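Long-range contacts in prophenoloxidase b (Marsupenaeus japonicus, PDB 3WKY), which is the zymogen of a type 3 copper phenoloxidase of the haemolymph, which probably hydroxylates monophenols and oxidises o-diphenols once activated: residues 45-50 and 101-106; 57-63 and 78-83; 419-425 and 594-598. One frame throughout, in Å; residues are numbered along the deposited sequence. Where two conformers were deposited one is given.

Contact 1 (45-50 and 101-106)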
ATOM      1  N   ALA A  45      47.192  25.023  26.738  1.00 50.31           N
ATOM      2  CA  ALA A  45      47.210  26.478  26.763  1.00 52.55           C
ATOM      3  C   ALA A  45      45.974  27.044  26.073  1.00 52.48           C
ATOM      4  O   ALA A  45      45.736  26.806  24.886  1.00 50.82           O
ATOM      5  CB  ALA A  45      48.475  27.003  26.111  1.00 45.91           C
ATOM      6  N   VAL A  46      45.193  27.793  26.840  1.00 46.26           N
ATOM      7  CA  VAL A  46      43.957  28.392  26.369  1.00 45.09           C
ATOM      8  C   VAL A  46      43.914  29.798  26.967  1.00 50.82           C
ATOM      9  O   VAL A  46      44.430  30.010  28.063  1.00 48.04           O
ATOM     10  CB  VAL A  46      42.751  27.522  26.811  1.00 52.40           C
ATOM     11  CG1 VAL A  46      41.569  28.360  27.243  1.00 52.57           C
ATOM     12  CG2 VAL A  46      42.363  26.537  25.708  1.00 40.87           C
ATOM     13  N   THR A  47      43.353  30.766  26.247  1.00 39.98           N
ATOM     14  CA  THR A  47      43.274  32.130  26.764  1.00 33.71           C
ATOM     15  C   THR A  47      42.394  32.179  27.995  1.00 40.32           C
ATOM     16  O   THR A  47      41.460  31.389  28.128  1.00 40.12           O
ATOM     17  CB  THR A  47      42.680  33.113  25.738  1.00 44.38           C
ATOM     18  OG1 THR A  47      41.400  32.637  25.309  1.00 37.42           O
ATOM     19  CG2 THR A  47      43.599  33.267  24.542  1.00 34.32           C
ATOM     20  N   VAL A  48      42.695  33.100  28.903  1.00 41.05           N
ATOM     21  CA  VAL A  48      41.808  33.353  30.024  1.00 39.47           C
ATOM     22  C   VAL A  48      40.644  34.184  29.512  1.00 37.63           C
ATOM     23  O   VAL A  48      40.847  35.193  28.835  1.00 42.27           O
ATOM     24  CB  VAL A  48      42.514  34.125  31.158  1.00 46.23           C
ATOM     25  CG1 VAL A  48      41.548  34.368  32.316  1.00 39.37           C
ATOM     26  CG2 VAL A  48      43.743  33.359  31.635  1.00 43.45           C
ATOM     27  N   LEU A  49      39.426  33.760  29.824  1.00 39.93           N
ATOM     28  CA  LEU A  49      38.254  34.522  29.419  1.00 47.76           C
ATOM     29  C   LEU A  49      37.808  35.455  30.544  1.00 42.10           C
ATOM     30  O   LEU A  49      37.263  35.006  31.551  1.00 38.09           O
ATOM     31  CB  LEU A  49      37.111  33.587  29.008  1.00 40.56           C
ATOM     32  CG  LEU A  49      35.836  34.269  28.504  1.00 44.50           C
ATOM     33  CD1 LEU A  49      36.161  35.180  27.336  1.00 39.45           C
ATOM     34  CD2 LEU A  49      34.776  33.246  28.107  1.00 46.48           C
ATOM     35  N   ASP A  50      38.057  36.750  30.365  1.00 40.26           N
ATOM     36  CA  ASP A  50      37.636  37.772  31.323  0.53 45.63           C
ATOM     37  C   ASP A  50      36.154  37.635  31.648  1.00 50.62           C
ATOM     38  O   ASP A  50      35.322  37.600  30.740  1.00 47.67           O
ATOM     39  CB  ASP A  50      37.886  39.170  30.751  0.53 46.20           C
ATOM     40  CG  ASP A  50      39.341  39.589  30.824  0.53 49.29           C
ATOM     41  OD1 ASP A  50      40.209  38.725  31.078  0.53 49.12           O
ATOM     42  OD2 ASP A  50      39.618  40.791  30.618  0.53 51.49           O
ATOM     43  N   ILE A 101      40.409  37.428  19.739  1.00 38.61           N
ATOM     44  CA  ILE A 101      41.532  36.625  20.226  1.00 33.06           C
ATOM     45  C   ILE A 101      41.235  35.973  21.579  1.00 30.34           C
ATOM     46  O   ILE A 101      41.558  34.805  21.796  1.00 34.35           O
ATOM     47  CB  ILE A 101      42.818  37.475  20.334  1.00 36.98           C
ATOM     48  CG1 ILE A 101      43.326  37.859  18.945  1.00 37.55           C
ATOM     49  CG2 ILE A 101      43.904  36.722  21.092  1.00 34.55           C
ATOM     50  CD1 ILE A 101      43.727  36.670  18.099  1.00 45.89           C
ATOM     51  N   MET A 102      40.602  36.720  22.481  1.00 33.51           N
ATOM     52  CA  MET A 102      40.293  36.196  23.809  1.00 33.85           C
ATOM     53  C   MET A 102      39.225  35.098  23.793  1.00 33.81           C
ATOM     54  O   MET A 102      39.320  34.119  24.539  1.00 31.79           O
ATOM     55  CB  MET A 102      39.856  37.325  24.754  1.00 32.88           C
ATOM     56  CG  MET A 102      39.525  36.845  26.165  1.00 40.74           C
ATOM     57  SD  MET A 102      39.279  38.172  27.371  1.00 44.14           S
ATOM     58  CE  MET A 102      40.888  38.966  27.294  1.00 39.89           C
ATOM     59  N   VAL A 103      38.213  35.263  22.944  1.00 39.27           N
ATOM     60  CA  VAL A 103      37.052  34.371  22.965  1.00 32.34           C
ATOM     61  C   VAL A 103      37.231  33.128  22.082  1.00 29.81           C
ATOM     62  O   VAL A 103      36.521  32.134  22.246  1.00 34.10           O
ATOM     63  CB  VAL A 103      35.758  35.130  22.571  1.00 34.73           C
ATOM     64  CG1 VAL A 103      35.654  35.265  21.063  1.00 32.15           C
ATOM     65  CG2 VAL A 103      34.539  34.430  23.124  1.00 39.68           C
ATOM     66  N   LYS A 104      38.198  33.187  21.173  1.00 27.70           N
ATOM     67  CA  LYS A 104      38.373  32.166  20.145  1.00 29.33           C
ATOM     68  C   LYS A 104      38.519  30.739  20.678  1.00 36.78           C
ATOM     69  O   LYS A 104      37.982  29.800  20.082  1.00 27.82           O
ATOM     70  CB  LYS A 104      39.565  32.512  19.257  1.00 32.37           C
ATOM     71  CG  LYS A 104      39.813  31.523  18.143  1.00 42.05           C
ATOM     72  CD  LYS A 104      41.060  31.891  17.367  1.00 37.55           C
ATOM     73  CE  LYS A 104      41.116  31.171  16.040  1.00 47.29           C
ATOM     74  NZ  LYS A 104      41.553  29.755  16.107  1.00 41.97           N
ATOM     75  N   ASP A 105      39.232  30.572  21.792  1.00 29.69           N
ATOM     76  CA  ASP A 105      39.419  29.246  22.390  1.00 30.42           C
ATOM     77  C   ASP A 105      38.161  28.687  23.051  1.00 33.71           C
ATOM     78  O   ASP A 105      38.114  27.509  23.401  1.00 36.57           O
ATOM     79  CB  ASP A 105      40.534  29.283  23.447  1.00 33.39           C
ATOM     80  CG  ASP A 105      41.922  29.239  22.844  1.00 36.71           C
ATOM     81  OD1 ASP A 105      42.113  28.562  21.811  1.00 36.20           O
ATOM     82  OD2 ASP A 105      42.833  29.876  23.420  1.00 40.47           O
ATOM     83  N   HIS A 106      37.150  29.531  23.230  1.00 24.18           N
ATOM     84  CA  HIS A 106      36.013  29.196  24.074  1.00 28.04           C
ATOM     85  C   HIS A 106      34.695  29.064  23.325  1.00 31.55           C
ATOM     86  O   HIS A 106      33.669  28.754  23.932  1.00 31.14           O
ATOM     87  CB  HIS A 106      35.876  30.249  25.171  1.00 33.51           C
ATOM     88  CG  HIS A 106      37.140  30.460  25.944  1.00 44.16           C
ATOM     89  ND1 HIS A 106      37.441  29.746  27.084  1.00 40.99           N
ATOM     90  CD2 HIS A 106      38.200  31.272  25.714  1.00 40.49           C
ATOM     91  CE1 HIS A 106      38.625  30.125  27.536  1.00 43.71           C
ATOM     92  NE2 HIS A 106      39.107  31.048  26.721  1.00 42.49           N
TER
HETATM   93  O   HOH W   1      45.322  28.970  22.761  1.00 41.24           O
HETATM   94  O   HOH W   2      41.255  32.315  22.489  1.00 30.58           O

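Contact 2 (57-63 and 78-83)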
ATOM      1  N   LEU A  57      28.390  37.840  26.560  1.00 29.61           N
ATOM      2  CA  LEU A  57      28.372  36.922  25.418  1.00 33.32           C
ATOM      3  C   LEU A  57      27.028  36.251  25.130  1.00 30.84           C
ATOM      4  O   LEU A  57      26.905  35.529  24.143  1.00 33.61           O
ATOM      5  CB  LEU A  57      29.483  35.875  25.543  1.00 32.62           C
ATOM      6  CG  LEU A  57      30.894  36.422  25.332  1.00 32.98           C
ATOM      7  CD1 LEU A  57      31.948  35.360  25.607  1.00 39.66           C
ATOM      8  CD2 LEU A  57      31.047  36.974  23.921  1.00 35.53           C
ATOM      9  N   GLY A  58      26.025  36.503  25.968  1.00 28.97           N
ATOM     10  CA  GLY A  58      24.721  35.896  25.782  1.00 31.33           C
ATOM     11  C   GLY A  58      24.807  34.379  25.730  1.00 36.92           C
ATOM     12  O   GLY A  58      25.390  33.756  26.617  1.00 32.28           O
ATOM     13  N   SER A  59      24.250  33.782  24.679  1.00 29.05           N
ATOM     14  CA  SER A  59      24.221  32.327  24.558  1.00 32.13           C
ATOM     15  C   SER A  59      25.364  31.791  23.702  1.00 31.04           C
ATOM     16  O   SER A  59      25.394  30.600  23.391  1.00 29.58           O
ATOM     17  CB  SER A  59      22.890  31.870  23.957  1.00 32.04           C
ATOM     18  OG  SER A  59      22.761  32.339  22.620  1.00 28.57           O
ATOM     19  N   ALA A  60      26.301  32.661  23.328  1.00 26.61           N
ATOM     20  CA  ALA A  60      27.375  32.280  22.400  1.00 22.54           C
ATOM     21  C   ALA A  60      28.137  31.014  22.790  1.00 29.77           C
ATOM     22  O   ALA A  60      28.509  30.211  21.930  1.00 28.60           O
ATOM     23  CB  ALA A  60      28.347  33.437  22.199  1.00 28.62           C
ATOM     24  N   LEU A  61      28.373  30.840  24.086  1.00 28.95           N
ATOM     25  CA  LEU A  61      29.192  29.730  24.569  1.00 31.84           C
ATOM     26  C   LEU A  61      28.416  28.422  24.698  1.00 34.58           C
ATOM     27  O   LEU A  61      29.005  27.377  24.957  1.00 38.56           O
ATOM     28  CB  LEU A  61      29.822  30.091  25.921  1.00 33.85           C
ATOM     29  CG  LEU A  61      31.211  30.735  25.931  1.00 42.79           C
ATOM     30  CD1 LEU A  61      31.336  31.821  24.892  1.00 42.49           C
ATOM     31  CD2 LEU A  61      31.524  31.297  27.316  1.00 44.36           C
ATOM     32  N   SER A  62      27.099  28.482  24.524  1.00 33.98           N
ATOM     33  CA  SER A  62      26.247  27.302  24.700  1.00 32.95           C
ATOM     34  C   SER A  62      26.398  26.247  23.598  1.00 35.54           C
ATOM     35  O   SER A  62      25.989  25.101  23.777  1.00 30.76           O
ATOM     36  CB  SER A  62      24.778  27.709  24.813  1.00 32.23           C
ATOM     37  OG  SER A  62      24.268  28.151  23.566  1.00 36.16           O
ATOM     38  N   ILE A  63      26.968  26.624  22.460  1.00 28.24           N
ATOM     39  CA  ILE A  63      27.164  25.657  21.384  1.00 27.66           C
ATOM     40  C   ILE A  63      28.500  24.953  21.576  1.00 32.23           C
ATOM     41  O   ILE A  63      29.549  25.594  21.573  1.00 31.18           O
ATOM     42  CB  ILE A  63      27.120  26.315  19.986  1.00 26.74           C
ATOM     43  CG1 ILE A  63      25.909  27.247  19.866  1.00 26.33           C
ATOM     44  CG2 ILE A  63      27.130  25.246  18.888  1.00 24.72           C
ATOM     45  CD1 ILE A  63      24.572  26.598  20.131  1.00 29.76           C
ATOM     46  N   GLN A  78      20.872  32.001  17.299  1.00 21.08           N
ATOM     47  CA  GLN A  78      20.899  32.931  18.426  1.00 26.70           C
ATOM     48  C   GLN A  78      22.324  33.089  18.962  1.00 25.09           C
ATOM     49  O   GLN A  78      22.709  34.168  19.415  1.00 25.24           O
ATOM     50  CB  GLN A  78      19.951  32.479  19.545  1.00 26.99           C
ATOM     51  CG  GLN A  78      19.768  33.517  20.665  1.00 28.37           C
ATOM     52  CD  GLN A  78      19.105  34.796  20.175  1.00 32.57           C
ATOM     53  OE1 GLN A  78      18.050  34.758  19.546  1.00 32.21           O
ATOM     54  NE2 GLN A  78      19.726  35.933  20.464  1.00 31.04           N
ATOM     55  N   ALA A  79      23.104  32.012  18.905  1.00 22.69           N
ATOM     56  CA  ALA A  79      24.473  32.035  19.399  1.00 24.18           C
ATOM     57  C   ALA A  79      25.356  32.906  18.512  1.00 29.48           C
ATOM     58  O   ALA A  79      26.184  33.679  19.008  1.00 25.12           O
ATOM     59  CB  ALA A  79      25.031  30.629  19.495  1.00 27.47           C
ATOM     60  N   VAL A  80      25.185  32.782  17.197  1.00 23.95           N
ATOM     61  CA  VAL A  80      25.930  33.629  16.269  1.00 24.37           C
ATOM     62  C   VAL A  80      25.520  35.092  16.443  1.00 21.08           C
ATOM     63  O   VAL A  80      26.366  35.998  16.440  1.00 24.79           O
ATOM     64  CB  VAL A  80      25.756  33.172  14.807  1.00 23.81           C
ATOM     65  CG1 VAL A  80      26.261  34.232  13.838  1.00 21.65           C
ATOM     66  CG2 VAL A  80      26.513  31.882  14.582  1.00 18.79           C
ATOM     67  N   LYS A  81      24.226  35.322  16.614  1.00 22.43           N
ATOM     68  CA  LYS A  81      23.727  36.676  16.811  1.00 25.53           C
ATOM     69  C   LYS A  81      24.297  37.274  18.104  1.00 28.68           C
ATOM     70  O   LYS A  81      24.679  38.449  18.143  1.00 25.33           O
ATOM     71  CB  LYS A  81      22.206  36.671  16.876  1.00 22.01           C
ATOM     72  CG  LYS A  81      21.574  38.054  16.938  1.00 28.19           C
ATOM     73  CD  LYS A  81      20.062  37.946  17.128  1.00 24.24           C
ATOM     74  CE  LYS A  81      19.403  39.305  16.971  1.00 30.84           C
ATOM     75  NZ  LYS A  81      17.940  39.220  17.184  1.00 32.00           N
ATOM     76  N   ASP A  82      24.358  36.460  19.154  1.00 23.71           N
ATOM     77  CA  ASP A  82      24.858  36.923  20.453  1.00 24.52           C
ATOM     78  C   ASP A  82      26.362  37.231  20.440  1.00 25.03           C
ATOM     79  O   ASP A  82      26.792  38.226  21.024  1.00 28.90           O
ATOM     80  CB  ASP A  82      24.528  35.919  21.565  1.00 25.44           C
ATOM     81  CG  ASP A  82      23.043  35.875  21.898  1.00 29.61           C
ATOM     82  OD1 ASP A  82      22.286  36.718  21.369  1.00 29.93           O
ATOM     83  OD2 ASP A  82      22.635  34.999  22.698  1.00 28.25           O
ATOM     84  N   LEU A  83      27.155  36.392  19.775  1.00 24.68           N
ATOM     85  CA  LEU A  83      28.594  36.637  19.631  1.00 24.10           C
ATOM     86  C   LEU A  83      28.885  37.840  18.738  1.00 30.11           C
ATOM     87  O   LEU A  83      29.703  38.698  19.081  1.00 25.88           O
ATOM     88  CB  LEU A  83      29.314  35.410  19.074  1.00 26.02           C
ATOM     89  CG  LEU A  83      30.829  35.534  18.904  1.00 29.73           C
ATOM     90  CD1 LEU A  83      31.500  35.940  20.218  1.00 29.07           C
ATOM     91  CD2 LEU A  83      31.438  34.240  18.369  1.00 24.70           C
TER

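Contact 3 (419-425 and 594-598). With NAG (2-acetamido-2-deoxy-beta-D-glucopyranose), chain E.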
ATOM      1  N   LEU A 419       3.525  50.278 -16.554  1.00 18.77           N
ATOM      2  CA  LEU A 419       4.496  49.707 -17.491  1.00 17.42           C
ATOM      3  C   LEU A 419       4.991  50.733 -18.517  1.00 20.82           C
ATOM      4  O   LEU A 419       5.925  50.463 -19.262  1.00 23.35           O
ATOM      5  CB  LEU A 419       3.898  48.527 -18.258  1.00 19.00           C
ATOM      6  CG  LEU A 419       3.532  47.303 -17.414  1.00 19.00           C
ATOM      7  CD1 LEU A 419       2.837  46.271 -18.294  1.00 22.58           C
ATOM      8  CD2 LEU A 419       4.789  46.721 -16.786  1.00 19.18           C
ATOM      9  N   SER A 420       4.341  51.885 -18.549  1.00 20.59           N
ATOM     10  CA  SER A 420       4.662  52.894 -19.561  0.77 24.71           C
ATOM     11  C   SER A 420       5.990  53.590 -19.255  1.00 28.26           C
ATOM     12  O   SER A 420       6.447  53.629 -18.117  1.00 27.47           O
ATOM     13  CB  SER A 420       3.537  53.921 -19.675  0.77 26.39           C
ATOM     14  OG  SER A 420       3.412  54.663 -18.476  0.77 32.87           O
ATOM     15  N   GLY A 421       6.621  54.125 -20.299  1.00 26.39           N
ATOM     16  CA  GLY A 421       7.902  54.797 -20.135  1.00 24.25           C
ATOM     17  C   GLY A 421       8.144  55.805 -21.248  1.00 27.30           C
ATOM     18  O   GLY A 421       7.595  55.661 -22.340  1.00 25.36           O
ATOM     19  N   ASN A 422       8.976  56.808 -20.979  1.00 24.97           N
ATOM     20  CA  ASN A 422       9.261  57.847 -21.974  1.00 26.09           C
ATOM     21  C   ASN A 422      10.304  57.412 -23.005  1.00 28.99           C
ATOM     22  O   ASN A 422      10.381  57.978 -24.099  1.00 32.25           O
ATOM     23  CB  ASN A 422       9.725  59.134 -21.277  1.00 26.41           C
ATOM     24  CG  ASN A 422       8.589  59.873 -20.587  1.00 30.39           C
ATOM     25  OD1 ASN A 422       7.647  60.321 -21.235  1.00 45.66           O
ATOM     26  ND2 ASN A 422       8.681  60.012 -19.273  1.00 44.13           N
ATOM     27  N   ILE A 423      11.119  56.416 -22.664  1.00 22.83           N
ATOM     28  CA  ILE A 423      12.216  55.994 -23.535  0.78 22.63           C
ATOM     29  C   ILE A 423      11.805  54.802 -24.395  1.00 29.34           C
ATOM     30  O   ILE A 423      11.170  53.876 -23.900  1.00 32.44           O
ATOM     31  CB  ILE A 423      13.472  55.648 -22.713  0.78 25.53           C
ATOM     32  CG1 ILE A 423      13.937  56.871 -21.924  0.78 31.49           C
ATOM     33  CG2 ILE A 423      14.584  55.157 -23.609  0.78 24.26           C
ATOM     34  CD1 ILE A 423      14.222  58.070 -22.795  0.78 28.21           C
ATOM     35  N   THR A 424      12.158  54.840 -25.679  1.00 23.77           N
ATOM     36  CA  THR A 424      11.885  53.758 -26.621  1.00 27.22           C
ATOM     37  C   THR A 424      13.127  52.884 -26.757  1.00 31.02           C
ATOM     38  O   THR A 424      14.235  53.396 -26.889  1.00 24.84           O
ATOM     39  CB  THR A 424      11.524  54.322 -28.029  1.00 30.43           C
ATOM     40  OG1 THR A 424      10.234  54.946 -27.985  1.00 35.57           O
ATOM     41  CG2 THR A 424      11.493  53.211 -29.064  1.00 32.34           C
ATOM     42  N   VAL A 425      12.965  51.565 -26.706  1.00 24.98           N
ATOM     43  CA  VAL A 425      14.101  50.690 -26.968  1.00 19.27           C
ATOM     44  C   VAL A 425      14.111  50.296 -28.447  1.00 28.26           C
ATOM     45  O   VAL A 425      13.130  49.742 -28.955  1.00 29.68           O
ATOM     46  CB  VAL A 425      14.069  49.427 -26.074  1.00 23.12           C
ATOM     47  CG1 VAL A 425      15.238  48.510 -26.408  1.00 24.22           C
ATOM     48  CG2 VAL A 425      14.111  49.828 -24.611  1.00 17.65           C
ATOM     49  N   VAL A 594      14.646  43.136 -22.446  1.00 21.02           N
ATOM     50  CA  VAL A 594      15.192  44.445 -22.078  1.00 20.57           C
ATOM     51  C   VAL A 594      14.061  45.446 -21.871  1.00 19.85           C
ATOM     52  O   VAL A 594      13.221  45.627 -22.757  1.00 22.61           O
ATOM     53  CB  VAL A 594      16.126  44.997 -23.192  1.00 18.27           C
ATOM     54  CG1 VAL A 594      16.697  46.371 -22.793  1.00 21.14           C
ATOM     55  CG2 VAL A 594      17.237  44.006 -23.504  1.00 20.43           C
ATOM     56  N   MET A 595      14.039  46.104 -20.713  1.00 19.37           N
ATOM     57  CA  MET A 595      13.069  47.167 -20.479  1.00 23.03           C
ATOM     58  C   MET A 595      13.729  48.460 -20.001  1.00 21.26           C
ATOM     59  O   MET A 595      14.584  48.447 -19.111  1.00 19.91           O
ATOM     60  CB  MET A 595      12.013  46.728 -19.467  1.00 21.90           C
ATOM     61  CG  MET A 595      10.938  47.768 -19.198  1.00 21.88           C
ATOM     62  SD  MET A 595       9.774  47.166 -17.949  1.00 24.09           S
ATOM     63  CE  MET A 595       8.505  48.439 -17.967  1.00 29.59           C
ATOM     64  N   ALA A 596      13.343  49.577 -20.611  1.00 23.29           N
ATOM     65  CA  ALA A 596      13.793  50.890 -20.147  1.00 21.10           C
ATOM     66  C   ALA A 596      12.676  51.496 -19.307  1.00 21.27           C
ATOM     67  O   ALA A 596      11.567  51.731 -19.797  1.00 25.27           O
ATOM     68  CB  ALA A 596      14.132  51.801 -21.335  1.00 21.88           C
ATOM     69  N   THR A 597      12.961  51.746 -18.036  1.00 18.14           N
ATOM     70  CA  THR A 597      11.925  52.278 -17.167  0.54 22.02           C
ATOM     71  C   THR A 597      12.292  53.669 -16.668  1.00 23.32           C
ATOM     72  O   THR A 597      13.462  54.006 -16.503  1.00 24.47           O
ATOM     73  CB  THR A 597      11.649  51.330 -15.985  0.54 26.68           C
ATOM     74  OG1 THR A 597      10.502  51.776 -15.255  0.54 33.40           O
ATOM     75  CG2 THR A 597      12.828  51.304 -15.082  0.54 17.56           C
ATOM     76  N   ASP A 598      11.269  54.502 -16.485  1.00 28.36           N
ATOM     77  CA  ASP A 598      11.487  55.863 -16.008  1.00 30.04           C
ATOM     78  C   ASP A 598      11.944  55.810 -14.557  1.00 29.72           C
ATOM     79  O   ASP A 598      11.479  54.965 -13.784  1.00 29.72           O
ATOM     80  CB  ASP A 598      10.204  56.689 -16.105  1.00 32.75           C
ATOM     81  CG  ASP A 598       9.648  56.759 -17.519  1.00 34.02           C
ATOM     82  OD1 ASP A 598      10.439  56.709 -18.492  1.00 27.03           O
ATOM     83  OD2 ASP A 598       8.407  56.868 -17.646  1.00 38.36           O
TER
HETATM   84  C1  NAG E 701       7.647  60.901 -18.798  1.00 46.29           C
HETATM   85  C2  NAG E 701       6.553  60.177 -17.993  1.00 59.34           C
HETATM   86  C3  NAG E 701       5.932  60.960 -16.828  1.00 63.82           C
HETATM   87  C4  NAG E 701       6.774  62.121 -16.316  1.00 66.46           C
HETATM   88  C5  NAG E 701       7.349  62.875 -17.496  1.00 61.42           C
HETATM   89  C6  NAG E 701       8.088  64.128 -17.035  1.00 63.53           C
HETATM   90  C7  NAG E 701       5.365  58.632 -19.497  1.00 54.38           C
HETATM   91  C8  NAG E 701       5.007  58.656 -20.955  1.00 57.50           C
HETATM   92  N2  NAG E 701       5.463  59.815 -18.889  1.00 52.78           N
HETATM   93  O3  NAG E 701       5.701  60.070 -15.758  1.00 65.18           O
HETATM   94  O4  NAG E 701       5.980  62.994 -15.542  1.00 69.93           O
HETATM   95  O5  NAG E 701       8.243  62.000 -18.135  1.00 60.03           O
HETATM   96  O6  NAG E 701       9.059  63.770 -16.075  1.00 64.87           O
HETATM   97  O7  NAG E 701       5.543  57.551 -18.934  1.00 49.69           O
HETATM   98  O   HOH W   3       8.675  53.240 -16.889  1.00 28.77           O
HETATM   99  O   HOH W   4      11.245  54.584 -20.276  1.00 27.57           O

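Contact 1 (45-50 and 101-106)
T47 meets M102, D105 and H106 through hydrogen bonds. With chi1 at 55°, its OG1 points at residues 101-106, giving its proton to M102 O at 2.7 Å (OG1 to O) and receiving H106 NE2. That N-H is split with T47 O: the 2.8 Å NE2-O bond lies in the ring plane, yet the donor sits above the carbonyl plane and the N-H angle is only 134°. T47 N binds D105 OD2 at 3.0 Å on the anti side of the carboxylate, whose OD1 is held by T22 N. Two waters also bridge: A45 O to D105 OD2, and T47 OG1 to I101 O and D105 N. A weak bond from D50 N reaches M102 SD at 3.5 Å, the methionine chain bending at chi3 (-60°).

Among apolar contacts, L49 CB lies over the centre of one H106 ring face, 4.0 Å from its centroid (CH-pi); V46 CG1 approaches H106 CE1 obliquely at 3.4 Å. M102 CG touches L49 CD1.

This joins the two-stranded antiparallel sheet of 36-38 and 45-47 to the hemocyanin-type all-alpha domain. The split N-H is consistent with a proton on NE2, and two acceptors near the ring plane, with L49 over one face, would restrict the imidazole's turning.

Contact 2 (57-63 and 78-83)
D82 reaches from helix 74-89 to the turn at S59, and its side chain can be followed outward atom by atom. CB passes the carbonyl of L57, with 3.5 Å between D82 CB and L57 O. CG, placed beside the backbone N and anti to the carbonyl carbon (chi1 -70°), directs the carboxylate at the type II' beta turn from L57 to A60. At the tip the two oxygens divide the work. OD2 crosses to S59, accepting the backbone N at 2.8 Å (S59 N to D82 OD2) on its anti side, with an N-H angle of 161°. It also accepts the hydroxyl at 2.7 Å (S59 OG to D82 OD2), which comes from above the carboxylate plane. OD1 stays on the helix, where Q78 NE2 meets it at 2.8 Å (NE2 to OD1), on the syn side but tilted well out of the carboxylate plane.

The turn itself is closed by A60 N bonded to L57 O, and G58 takes its second position with positive phi (56°). S59 O in turn accepts both the N and the hydroxyl of S62.

Beside this polar grip the helix offers apolar side chains. I63 CG1 presses on A79 CB at 3.5 Å, A60 CB meets L83 CB, and L57 CD2 lies alongside L83 CD1 at 3.9 Å. Helix 109-122 adds V111 against I63 and A115 against L83. The turn is thereby joined to helix 74-89 within the hemocyanin-type all-alpha domain.

Three donors thus share one carboxylate, which is consistent with D82 being ionised and with its plane being held between the helix and the turn.

Contact 3 (419-425 and 594-598)
V594 faces V425 across the contact, their CG1 atoms 4.4 Å apart, so strand 588-598 first meets the other segment through loose apolar packing. Next comes M595, whose side chain starts away from that segment. Its chain, extended through chi3, nevertheless carries the methyl round to L419, with CE 3.5 Å from L419 O. A596 turns back, and its CB touches V425 CG2 at 3.8 Å and, on another flank, I423. A596 O receives a water that also accepts I423 N and donates to D598 OD1, so the backbone is joined there through solvent. N654 ND2 binds both A596 O and L419 O.

Beyond T597, D598 ends the strand with the one direct hydrogen bond between the segments. N422 N gives, at 2.9 Å and along a nearly straight line (170°), to the syn lone pair of D598 OD1. D598 CG reaches this place by lying beside its own backbone N (chi1 -58°). The other oxygen, D598 OD2, comes within 3.3 Å of G421 CA. A second water links D598 N to S420 O.

N422 carries the N-linked sugar, bonded from ND2 to C1 of the NAG; K499 NZ also hydrogen-bonds the sugar.

The strands belong to different sheets, 424-432 to the three-stranded one and 588-598 to the seven-stranded one, and their facing side chains pack between the layers. This is the layered arrangement of the Ig-like domain of the hemocyanin family, with a glycosylation site at its margin.

From the N terminus, contact 1 opens at strand 45-47 and closes at residues 101-106. Contact 2, between 57-63 and 78-83, is nested inside that loop, and the two touch: V103 and L49 of contact 1 pack on L57 and L61 of contact 2. Together they tie a short strand, a turn and the consecutive helices 74-89 and 93-103 into one helical region. Contact 3 follows in series, closing a far longer loop of 168 residues within the Ig-like domain. It lies on the opposite side of the chain's centre, with its centre about 58 Å from that of contact 1 and 49 Å from that of contact 2.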